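Local coordinates for protein CDP-4-keto-6-deoxy-D-glucose-3-dehydrase (Yersinia pseudotuberculosis, PDB 3BB8) that probably catalyses, with pyridoxal 5'-phosphate as cofactor, the C-3 dehydration of CDP-4-keto-6-deoxy-D-glucose in making a lipopolysaccharide sugar, at residues G169-D173 / P334-E338; L196-D201 / T337-S343. The protein carries 1 engineered substitution. One frame throughout, in Å; residues are numbered along the deposited sequence.

Contact 1: residues G169-D173 / P334-E338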
loop_
_atom_site.group_PDB
_atom_site.type_symbol
_atom_site.label_atom_id
_atom_site.label_comp_id
_atom_site.label_asym_id
_atom_site.label_seq_id
_atom_site.Cartn_x
_atom_site.Cartn_y
_atom_site.Cartn_z
ATOM N N GLY A 169 -21.002 -10.418 -1.154
ATOM C CA GLY A 169 -22.021 -9.561 -1.731
ATOM C C GLY A 169 -23.304 -9.610 -0.923
ATOM O O GLY A 169 -24.072 -8.644 -0.898
ATOM N N ASN A 170 -23.540 -10.737 -0.256
ATOM C CA ASN A 170 -24.741 -10.867 0.552
ATOM C C ASN A 170 -24.546 -9.985 1.780
ATOM O O ASN A 170 -23.439 -9.858 2.295
ATOM C CB ASN A 170 -24.972 -12.335 0.933
ATOM C CG ASN A 170 -26.374 -12.584 1.473
ATOM O OD1 ASN A 170 -27.331 -11.902 1.089
ATOM N ND2 ASN A 170 -26.505 -13.569 2.357
ATOM N N LEU A 171 -25.634 -9.377 2.242
ATOM C CA LEU A 171 -25.574 -8.452 3.368
ATOM C C LEU A 171 -25.860 -9.167 4.684
ATOM O O LEU A 171 -26.784 -9.975 4.775
ATOM C CB LEU A 171 -26.563 -7.302 3.170
ATOM C CG LEU A 171 -26.392 -6.471 1.896
ATOM C CD1 LEU A 171 -27.203 -7.066 0.754
ATOM C CD2 LEU A 171 -26.784 -5.023 2.141
ATOM N N PHE A 172 -25.060 -8.865 5.702
ATOM C CA PHE A 172 -25.363 -9.284 7.065
ATOM C C PHE A 172 -26.531 -8.488 7.639
ATOM O O PHE A 172 -26.972 -7.502 7.049
ATOM C CB PHE A 172 -24.131 -9.129 7.960
ATOM C CG PHE A 172 -23.678 -7.707 8.127
ATOM C CD1 PHE A 172 -24.352 -6.847 8.977
ATOM C CD2 PHE A 172 -22.578 -7.230 7.434
ATOM C CE1 PHE A 172 -23.937 -5.537 9.133
ATOM C CE2 PHE A 172 -22.159 -5.922 7.586
ATOM C CZ PHE A 172 -22.840 -5.074 8.436
ATOM N N ASP A 173 -27.027 -8.923 8.792
ATOM C CA ASP A 173 -28.263 -8.386 9.346
ATOM C C ASP A 173 -28.051 -6.989 9.919
ATOM O O ASP A 173 -27.919 -6.817 11.131
ATOM C CB ASP A 173 -28.816 -9.318 10.426
ATOM C CG ASP A 173 -30.162 -8.863 10.955
ATOM O OD1 ASP A 173 -30.527 -7.690 10.727
ATOM O OD2 ASP A 173 -30.856 -9.679 11.599
ATOM N N PRO A 334 -27.504 -20.884 -2.180
ATOM C CA PRO A 334 -27.414 -19.581 -1.512
ATOM C C PRO A 334 -28.721 -18.809 -1.359
ATOM O O PRO A 334 -29.624 -18.906 -2.190
ATOM C CB PRO A 334 -26.385 -18.834 -2.355
ATOM C CG PRO A 334 -26.596 -19.399 -3.716
ATOM C CD PRO A 334 -26.747 -20.874 -3.445
ATOM N N GLU A 335 -28.808 -18.033 -0.284
ATOM C CA GLU A 335 -29.998 -17.242 -0.016
ATOM C C GLU A 335 -29.669 -15.825 0.456
ATOM O O GLU A 335 -28.982 -15.628 1.465
ATOM C CB GLU A 335 -30.870 -17.950 1.025
ATOM C CG GLU A 335 -31.721 -19.073 0.457
ATOM C CD GLU A 335 -32.303 -19.971 1.536
ATOM O OE1 GLU A 335 -32.573 -19.476 2.654
ATOM O OE2 GLU A 335 -32.502 -21.174 1.261
ATOM N N ALA A 336 -30.162 -14.839 -0.289
ATOM C CA ALA A 336 -29.941 -13.445 0.056
ATOM C C ALA A 336 -30.507 -13.195 1.441
ATOM O O ALA A 336 -31.502 -13.802 1.830
ATOM C CB ALA A 336 -30.628 -12.544 -0.955
ATOM N N THR A 337 -29.866 -12.308 2.192
ATOM C CA THR A 337 -30.323 -11.975 3.535
ATOM C C THR A 337 -31.656 -11.234 3.441
ATOM O O THR A 337 -31.878 -10.447 2.519
ATOM C CB THR A 337 -29.274 -11.105 4.270
ATOM O OG1 THR A 337 -28.115 -11.901 4.541
ATOM C CG2 THR A 337 -29.823 -10.576 5.587
ATOM N N GLU A 338 -32.538 -11.491 4.400
ATOM C CA GLU A 338 -33.856 -10.867 4.404
ATOM C C GLU A 338 -33.805 -9.355 4.260
ATOM O O GLU A 338 -33.046 -8.668 4.950
ATOM C CB GLU A 338 -34.620 -11.210 5.682
ATOM C CG GLU A 338 -36.125 -10.995 5.544
ATOM C CD GLU A 338 -36.823 -10.841 6.877
ATOM O OE1 GLU A 338 -36.621 -11.700 7.766
ATOM O OE2 GLU A 338 -37.580 -9.859 7.033
#
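Asn170 meets Thr337 through its side-chain amide, and the two side chains cross obliquely. The firm polar link is from Thr337 N to Asn170 OD1, at 2.8 Å. The N-H...O angle is 152°. The donor lies in the carbonyl plane of the amide, on a lone pair of OD1, with a C=O...N angle of 120°. Asn170 has CG anti to its own backbone N (chi1 -166°), which carries the amide across to 334-338. The amide nitrogen, ND2, lies 3.2 Å from Thr337 OG1 and 3.3 Å from Glu335 O. Its assigned hydrogen bond goes to Thr143 O, outside the contact, so both ends of this buried amide are held.

A second polar approach involves the Thr337 hydroxyl. OG1 stands beside its own backbone N and turns to Leu171 O. The modelled distance between OG1 and Leu171 O is 2.4 Å, very short, and that oxygen is crowded in the model, so the bond length is doubtful.

Both segments are loops of the aspartate aminotransferase fold. Residues 169-173 join strand 159-165 to helix 174-184, and Asp173 is the N-cap of that helix, with OD1 on Glu176 N. Residues 334-338 lead from strand 331-332 to strand 340-341.

Carbon also packs against the amide oxygen. Ala336 CA lies 3.2 Å from Asn170 OD1, and Ala336 CB lies 3.9 Å from the same oxygen. The CA-CB bond of Phe172 turns away from 334-338, and its ring stacks with His166. The Phe172 side chain is about 10 Å from the bound pyridoxal-5'-phosphate.

Contact 2: residues L196-D201 / T337-S343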
loop_
_atom_site.group_PDB
_atom_site.type_symbol
_atom_site.label_atom_id
_atom_site.label_comp_id
_atom_site.label_asym_id
_atom_site.label_seq_id
_atom_site.Cartn_x
_atom_site.Cartn_y
_atom_site.Cartn_z
ATOM N N LEU A 196 -19.806 -4.192 -3.546
ATOM C CA LEU A 196 -20.063 -2.904 -4.167
ATOM C C LEU A 196 -21.383 -2.982 -4.931
ATOM O O LEU A 196 -21.523 -3.777 -5.871
ATOM C CB LEU A 196 -18.935 -2.531 -5.126
ATOM C CG LEU A 196 -19.089 -1.157 -5.784
ATOM C CD1 LEU A 196 -19.196 -0.078 -4.712
ATOM C CD2 LEU A 196 -17.908 -0.894 -6.695
ATOM N N GLY A 197 -22.351 -2.163 -4.524
ATOM C CA GLY A 197 -23.640 -2.162 -5.194
ATOM C C GLY A 197 -24.724 -2.858 -4.395
ATOM O O GLY A 197 -25.903 -2.758 -4.718
ATOM N N SER A 198 -24.323 -3.568 -3.348
ATOM C CA SER A 198 -25.269 -4.269 -2.504
ATOM C C SER A 198 -26.089 -3.272 -1.713
ATOM O O SER A 198 -25.567 -2.265 -1.233
ATOM C CB SER A 198 -24.541 -5.212 -1.538
ATOM O OG SER A 198 -24.072 -6.372 -2.207
ATOM N N THR A 199 -27.378 -3.559 -1.576
ATOM C CA THR A 199 -28.275 -2.695 -0.828
ATOM C C THR A 199 -28.973 -3.506 0.255
ATOM O O THR A 199 -29.133 -4.718 0.134
ATOM C CB THR A 199 -29.346 -2.063 -1.749
ATOM O OG1 THR A 199 -30.238 -3.081 -2.220
ATOM C CG2 THR A 199 -28.692 -1.398 -2.944
ATOM N N TYR A 200 -29.366 -2.826 1.322
ATOM C CA TYR A 200 -30.068 -3.450 2.431
ATOM C C TYR A 200 -31.150 -2.471 2.849
ATOM O O TYR A 200 -30.854 -1.356 3.279
ATOM C CB TYR A 200 -29.120 -3.711 3.603
ATOM C CG TYR A 200 -29.789 -4.314 4.821
ATOM C CD1 TYR A 200 -30.571 -3.535 5.672
ATOM C CD2 TYR A 200 -29.637 -5.669 5.125
ATOM C CE1 TYR A 200 -31.184 -4.090 6.802
ATOM C CE2 TYR A 200 -30.245 -6.236 6.248
ATOM C CZ TYR A 200 -31.015 -5.443 7.084
ATOM O OH TYR A 200 -31.593 -5.992 8.213
ATOM N N ASP A 201 -32.405 -2.884 2.710
ATOM C CA ASP A 201 -33.524 -2.027 3.069
ATOM C C ASP A 201 -33.503 -0.838 2.112
ATOM O O ASP A 201 -33.894 0.270 2.469
ATOM C CB ASP A 201 -33.375 -1.564 4.526
ATOM C CG ASP A 201 -34.646 -0.959 5.085
ATOM O OD1 ASP A 201 -35.713 -1.596 4.950
ATOM O OD2 ASP A 201 -34.580 0.145 5.668
ATOM N N THR A 337 -29.866 -12.308 2.192
ATOM C CA THR A 337 -30.323 -11.975 3.535
ATOM C C THR A 337 -31.656 -11.234 3.441
ATOM O O THR A 337 -31.878 -10.447 2.519
ATOM C CB THR A 337 -29.274 -11.105 4.270
ATOM O OG1 THR A 337 -28.115 -11.901 4.541
ATOM C CG2 THR A 337 -29.823 -10.576 5.587
ATOM N N GLU A 338 -32.538 -11.491 4.400
ATOM C CA GLU A 338 -33.856 -10.867 4.404
ATOM C C GLU A 338 -33.805 -9.355 4.260
ATOM O O GLU A 338 -33.046 -8.668 4.950
ATOM C CB GLU A 338 -34.620 -11.210 5.682
ATOM C CG GLU A 338 -36.125 -10.995 5.544
ATOM C CD GLU A 338 -36.823 -10.841 6.877
ATOM O OE1 GLU A 338 -36.621 -11.700 7.766
ATOM O OE2 GLU A 338 -37.580 -9.859 7.033
ATOM N N ASN A 339 -34.629 -8.853 3.351
ATOM C CA ASN A 339 -34.732 -7.431 3.078
ATOM C C ASN A 339 -33.430 -6.843 2.555
ATOM O O ASN A 339 -32.975 -5.799 3.021
ATOM C CB ASN A 339 -35.182 -6.687 4.341
ATOM C CG ASN A 339 -35.512 -5.228 4.071
ATOM O OD1 ASN A 339 -36.086 -4.891 3.033
ATOM N ND2 ASN A 339 -35.162 -4.357 5.010
ATOM N N SER A 340 -32.834 -7.513 1.575
ATOM C CA SER A 340 -31.590 -7.030 0.992
ATOM C C SER A 340 -31.546 -7.377 -0.485
ATOM O O SER A 340 -32.176 -8.335 -0.921
ATOM C CB SER A 340 -30.386 -7.658 1.699
ATOM O OG SER A 340 -30.152 -8.977 1.246
ATOM N N ASP A 341 -30.809 -6.588 -1.253
ATOM C CA ASP A 341 -30.672 -6.829 -2.682
ATOM C C ASP A 341 -29.170 -6.995 -2.938
ATOM O O ASP A 341 -28.499 -6.097 -3.444
ATOM C CB ASP A 341 -31.247 -5.642 -3.469
ATOM C CG ASP A 341 -31.374 -5.922 -4.960
ATOM O OD1 ASP A 341 -31.113 -7.071 -5.388
ATOM O OD2 ASP A 341 -31.743 -4.989 -5.708
ATOM N N PRO A 342 -28.650 -8.164 -2.578
ATOM C CA PRO A 342 -27.206 -8.414 -2.633
ATOM C C PRO A 342 -26.669 -8.324 -4.058
ATOM O O PRO A 342 -27.176 -9.004 -4.951
ATOM C CB PRO A 342 -27.084 -9.848 -2.115
ATOM C CG PRO A 342 -28.386 -10.478 -2.460
ATOM C CD PRO A 342 -29.417 -9.395 -2.320
ATOM N N SER A 343 -25.654 -7.492 -4.261
ATOM C CA SER A 343 -24.854 -7.542 -5.479
ATOM C C SER A 343 -23.827 -8.668 -5.418
ATOM O O SER A 343 -22.675 -8.451 -5.043
ATOM C CB SER A 343 -24.152 -6.203 -5.715
ATOM O OG SER A 343 -23.381 -6.234 -6.903
#
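Thr199 and Asp341 form an antiparallel hydrogen-bonded pair, and Tyr200 and Ser340 the adjacent non-hydrogen-bonded pair. Strand 199-200 is the middle strand of a small three-stranded antiparallel sheet, with 203-204 on its other side. Asp341 N donates to Thr199 O at 2.9 Å; the return bond from Thr199 N to Asp341 O is weak. Beyond the strands, Asp201 N donates to Asn339 O at 3.0 Å.

On the sheet face that carries Tyr200 and Ser340, Asn339 O lies over one face of the Tyr200 ring, 3.9 Å above its plane and offset toward the rim. Ser340 CB lies 4.0 Å from Tyr200 CD2, while Ser340 OG turns back to Thr337 O. On the other sheet face, the Thr199 and Asp341 side chains lie side by side, and Asp341 OD2 makes a salt bridge with Lys314 of helix 293-323.

Past the Tyr200-Ser340 pair, Asn339 ND2 gives a nearly straight bond (171°) to Asp201 OD1, 2.8 Å long. It meets the anti side of that oxygen, 31° out of the carboxylate plane, and the carboxylate and amide planes stand 73° apart.

At the other end, buried Ser198 OG accepts a hydrogen bond from Ser343 N and donates one to Gly169 O. Ser343 OG, anti to its own N, reaches Leu196 O in a weak 3.2 Å bond.

In the fold
From the N terminus, the chain passes strand 159-165 and enters 169-173, the first half of contact 1. Helix 174-184 and strand 187-191 follow, then 196-201, the first half of contact 2. The chain later runs through helix 293-323 and strand 331-332 to 334-343, where both contacts close. Contact 1 closes a loop of 160 residues and contact 2 one of 135. The loops cross and do not nest, because contact 1 begins first and closes first. Both tie loops that follow strands 159-165 and 187-191 of the mixed sheet to the connection between strands 331-332 and 347-351. The contacts share Thr337 and Glu338, and Leu171 packs directly on Tyr200.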